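Local coordinates for L protein (CAS virus, PDB 5MV0) that probably serves as the viral polymerase, its N-terminal endonuclease-like domain taking part in cap-snatching from host messenger RNAs, at residues 111-116 and 142-147. Residues are numbered along the deposited sequence; the frame is centred on the assembly and turned at random.
Sequences SDQKRK and VISETK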
ATOM      1  N   SER B 111      21.192 -25.906   8.361  1.00 26.64           N
ATOM      2  CA  SER B 111      21.068 -27.229   7.758  1.00 34.13           C
ATOM      3  C   SER B 111      19.773 -27.346   6.966  1.00 27.55           C
ATOM      4  O   SER B 111      19.726 -28.041   5.943  1.00 29.84           O
ATOM      5  CB  SER B 111      21.143 -28.321   8.826  1.00 38.03           C
ATOM      6  OG  SER B 111      20.024 -28.267   9.690  1.00 42.62           O
ATOM      7  N   ASP B 112      18.707 -26.687   7.433  1.00 24.17           N
ATOM      8  CA  ASP B 112      17.484 -26.600   6.636  1.00 28.88           C
ATOM      9  C   ASP B 112      17.683 -25.719   5.410  1.00 24.50           C
ATOM     10  O   ASP B 112      17.143 -26.012   4.337  1.00 25.68           O
ATOM     11  CB  ASP B 112      16.335 -26.072   7.494  1.00 27.93           C
ATOM     12  CG  ASP B 112      15.781 -27.127   8.424  1.00 32.54           C
ATOM     13  OD1 ASP B 112      15.840 -28.318   8.056  1.00 31.75           O
ATOM     14  OD2 ASP B 112      15.309 -26.770   9.526  1.00 35.65           O
ATOM     15  N   GLN B 113      18.451 -24.631   5.548  1.00 22.29           N
ATOM     16  CA  GLN B 113      18.798 -23.831   4.378  1.00 25.17           C
ATOM     17  C   GLN B 113      19.467 -24.681   3.304  1.00 27.61           C
ATOM     18  O   GLN B 113      19.154 -24.550   2.112  1.00 22.63           O
ATOM     19  CB  GLN B 113      19.710 -22.668   4.779  1.00 25.10           C
ATOM     20  CG  GLN B 113      19.025 -21.585   5.603  1.00 20.85           C
ATOM     21  CD  GLN B 113      19.994 -20.626   6.266  1.00 26.92           C
ATOM     22  OE1 GLN B 113      21.144 -20.483   5.845  1.00 26.47           O
ATOM     23  NE2 GLN B 113      19.535 -19.973   7.323  1.00 25.13           N
ATOM     24  N   LYS B 114      20.385 -25.568   3.707  1.00 26.34           N
ATOM     25  CA  LYS B 114      21.114 -26.367   2.725  1.00 26.89           C
ATOM     26  C   LYS B 114      20.187 -27.327   1.998  1.00 20.77           C
ATOM     27  O   LYS B 114      20.272 -27.470   0.772  1.00 24.84           O
ATOM     28  CB  LYS B 114      22.257 -27.140   3.400  1.00 26.12           C
ATOM     29  CG  LYS B 114      23.330 -26.245   4.004  1.00 38.10           C
ATOM     30  CD  LYS B 114      24.733 -26.789   3.765  1.00 51.34           C
ATOM     31  CE  LYS B 114      25.741 -26.162   4.724  1.00 58.96           C
ATOM     32  NZ  LYS B 114      25.660 -24.670   4.735  1.00 60.07           N
ATOM     33  N   ARG B 115      19.303 -27.998   2.740  1.00 22.68           N
ATOM     34  CA  ARG B 115      18.380 -28.950   2.131  1.00 32.15           C
ATOM     35  C   ARG B 115      17.379 -28.239   1.235  1.00 26.39           C
ATOM     36  O   ARG B 115      17.034 -28.740   0.157  1.00 25.94           O
ATOM     37  CB  ARG B 115      17.651 -29.748   3.210  1.00 29.15           C
ATOM     38  CG  ARG B 115      18.578 -30.467   4.178  1.00 41.95           C
ATOM     39  CD  ARG B 115      17.943 -31.738   4.714  1.00 46.40           C
ATOM     40  NE  ARG B 115      16.595 -31.497   5.211  1.00 49.77           N
ATOM     41  CZ  ARG B 115      16.321 -30.913   6.372  1.00 52.38           C
ATOM     42  NH1 ARG B 115      17.308 -30.502   7.164  1.00 54.43           N
ATOM     43  NH2 ARG B 115      15.057 -30.734   6.738  1.00 53.25           N
ATOM     44  N   LYS B 116      16.903 -27.069   1.666  1.00 24.28           N
ATOM     45  CA  LYS B 116      16.014 -26.281   0.815  1.00 23.96           C
ATOM     46  C   LYS B 116      16.708 -25.897  -0.482  1.00 19.04           C
ATOM     47  O   LYS B 116      16.151 -26.074  -1.571  1.00 22.49           O
ATOM     48  CB  LYS B 116      15.536 -25.028   1.561  1.00 21.25           C
ATOM     49  CG  LYS B 116      14.694 -24.097   0.703  1.00 18.86           C
ATOM     50  CD  LYS B 116      13.528 -24.830   0.014  1.00 25.49           C
ATOM     51  CE  LYS B 116      12.593 -23.823  -0.660  1.00 29.63           C
ATOM     52  NZ  LYS B 116      11.510 -24.456  -1.472  1.00 25.17           N
ATOM     53  N   VAL B 142      19.786 -19.501  -6.247  1.00 22.79           N
ATOM     54  CA  VAL B 142      19.007 -20.127  -5.188  1.00 27.83           C
ATOM     55  C   VAL B 142      19.476 -19.531  -3.870  1.00 24.91           C
ATOM     56  O   VAL B 142      20.651 -19.663  -3.505  1.00 28.55           O
ATOM     57  CB  VAL B 142      19.157 -21.658  -5.205  1.00 25.83           C
ATOM     58  CG1 VAL B 142      18.301 -22.311  -4.122  1.00 26.98           C
ATOM     59  CG2 VAL B 142      18.784 -22.196  -6.578  1.00 26.76           C
ATOM     60  N   ILE B 143      18.566 -18.861  -3.169  1.00 25.03           N
ATOM     61  CA  ILE B 143      18.868 -18.155  -1.928  1.00 21.27           C
ATOM     62  C   ILE B 143      17.955 -18.693  -0.838  1.00 24.58           C
ATOM     63  O   ILE B 143      16.731 -18.725  -1.010  1.00 21.92           O
ATOM     64  CB  ILE B 143      18.675 -16.636  -2.089  1.00 20.77           C
ATOM     65  CG1 ILE B 143      19.726 -16.044  -3.022  1.00 27.78           C
ATOM     66  CG2 ILE B 143      18.688 -15.905  -0.732  1.00 24.09           C
ATOM     67  CD1 ILE B 143      19.374 -14.606  -3.432  1.00 23.38           C
ATOM     68  N   SER B 144      18.541 -19.107   0.282  1.00 23.30           N
ATOM     69  CA  SER B 144      17.765 -19.492   1.456  1.00 21.50           C
ATOM     70  C   SER B 144      18.411 -18.873   2.685  1.00 26.52           C
ATOM     71  O   SER B 144      19.546 -19.216   3.031  1.00 24.37           O
ATOM     72  CB  SER B 144      17.673 -21.013   1.600  1.00 22.24           C
ATOM     73  OG  SER B 144      16.754 -21.359   2.621  1.00 23.77           O
ATOM     74  N   GLU B 145      17.683 -17.985   3.357  1.00 18.54           N
ATOM     75  CA  GLU B 145      18.250 -17.135   4.394  1.00 23.91           C
ATOM     76  C   GLU B 145      17.465 -17.254   5.690  1.00 21.87           C
ATOM     77  O   GLU B 145      16.309 -17.685   5.708  1.00 22.72           O
ATOM     78  CB  GLU B 145      18.310 -15.680   3.907  1.00 20.87           C
ATOM     79  CG  GLU B 145      19.424 -15.536   2.902  1.00 23.64           C
ATOM     80  CD  GLU B 145      19.435 -14.218   2.183  1.00 30.98           C
ATOM     81  OE1 GLU B 145      18.497 -13.411   2.377  1.00 28.84           O
ATOM     82  OE2 GLU B 145      20.388 -14.004   1.405  1.00 28.11           O
ATOM     83  N   THR B 146      18.103 -16.905   6.789  1.00 19.03           N
ATOM     84  CA  THR B 146      17.499 -17.025   8.096  1.00 23.08           C
ATOM     85  C   THR B 146      16.274 -16.209   8.319  1.00 22.46           C
ATOM     86  O   THR B 146      15.382 -16.642   8.935  1.00 21.48           O
ATOM     87  CB  THR B 146      18.473 -16.688   9.254  1.00 25.12           C
ATOM     88  OG1 THR B 146      19.703 -17.337   9.044  1.00 29.49           O
ATOM     89  CG2 THR B 146      17.982 -17.207  10.427  1.00 34.88           C
ATOM     90  N   LYS B 147      16.291 -15.008   7.799  1.00 20.90           N
ATOM     91  CA  LYS B 147      15.214 -14.043   7.953  1.00 24.33           C
ATOM     92  C   LYS B 147      14.848 -13.487   6.588  1.00 20.62           C
ATOM     93  O   LYS B 147      15.693 -13.431   5.691  1.00 22.30           O
ATOM     94  CB  LYS B 147      15.618 -12.882   8.880  1.00 21.17           C
ATOM     95  CG  LYS B 147      15.731 -13.262  10.357  1.00 27.20           C
ATOM     96  CD  LYS B 147      16.168 -12.064  11.189  1.00 33.32           C
ATOM     97  CE  LYS B 147      16.687 -12.478  12.565  1.00 41.60           C
ATOM     98  NZ  LYS B 147      15.640 -13.019  13.466  1.00 40.24           N
TER
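Gln113 NE2 is gripped by two acceptors: it gives a weak, bent hydrogen bond to Thr146 OG1 (3.2 Å, N-H...O angle 133°) and a second bond to the backbone carbonyl of Arg107. The two acceptors probably set how the amide is turned, leaving OE1 on the side of Ser144 O, a fellow acceptor 3.5 Å away that offers no bond. CG lies anti to the carbonyl carbon of Gln113 (chi1 -70°), and the chain then runs on extended, which carries the amide along the strand from Ser144 to the loop that begins at Thr146. Along the way Gln113 CG rests 3.5 Å from Ser144 O. Ser144 points at the helix, its OG 3.7 Å from Gln113 CA and 3.9 Å from Lys116 CG; this buried hydroxyl is satisfied by Ser105 OG. Lys116 touches with its CB and CG alone, then bends away at chi2 (52°) to a salt bridge with Asp120. The axes of segments 111-116 and 142-145 run nearly antiparallel, 8.0 Å apart at closest approach, as helix 110-122 packs on one face of the mixed sheet of this PD-(D/E)XK-type domain, where strand 137-145 is the outermost strand of the sheet within this chain, beside strand 98-106.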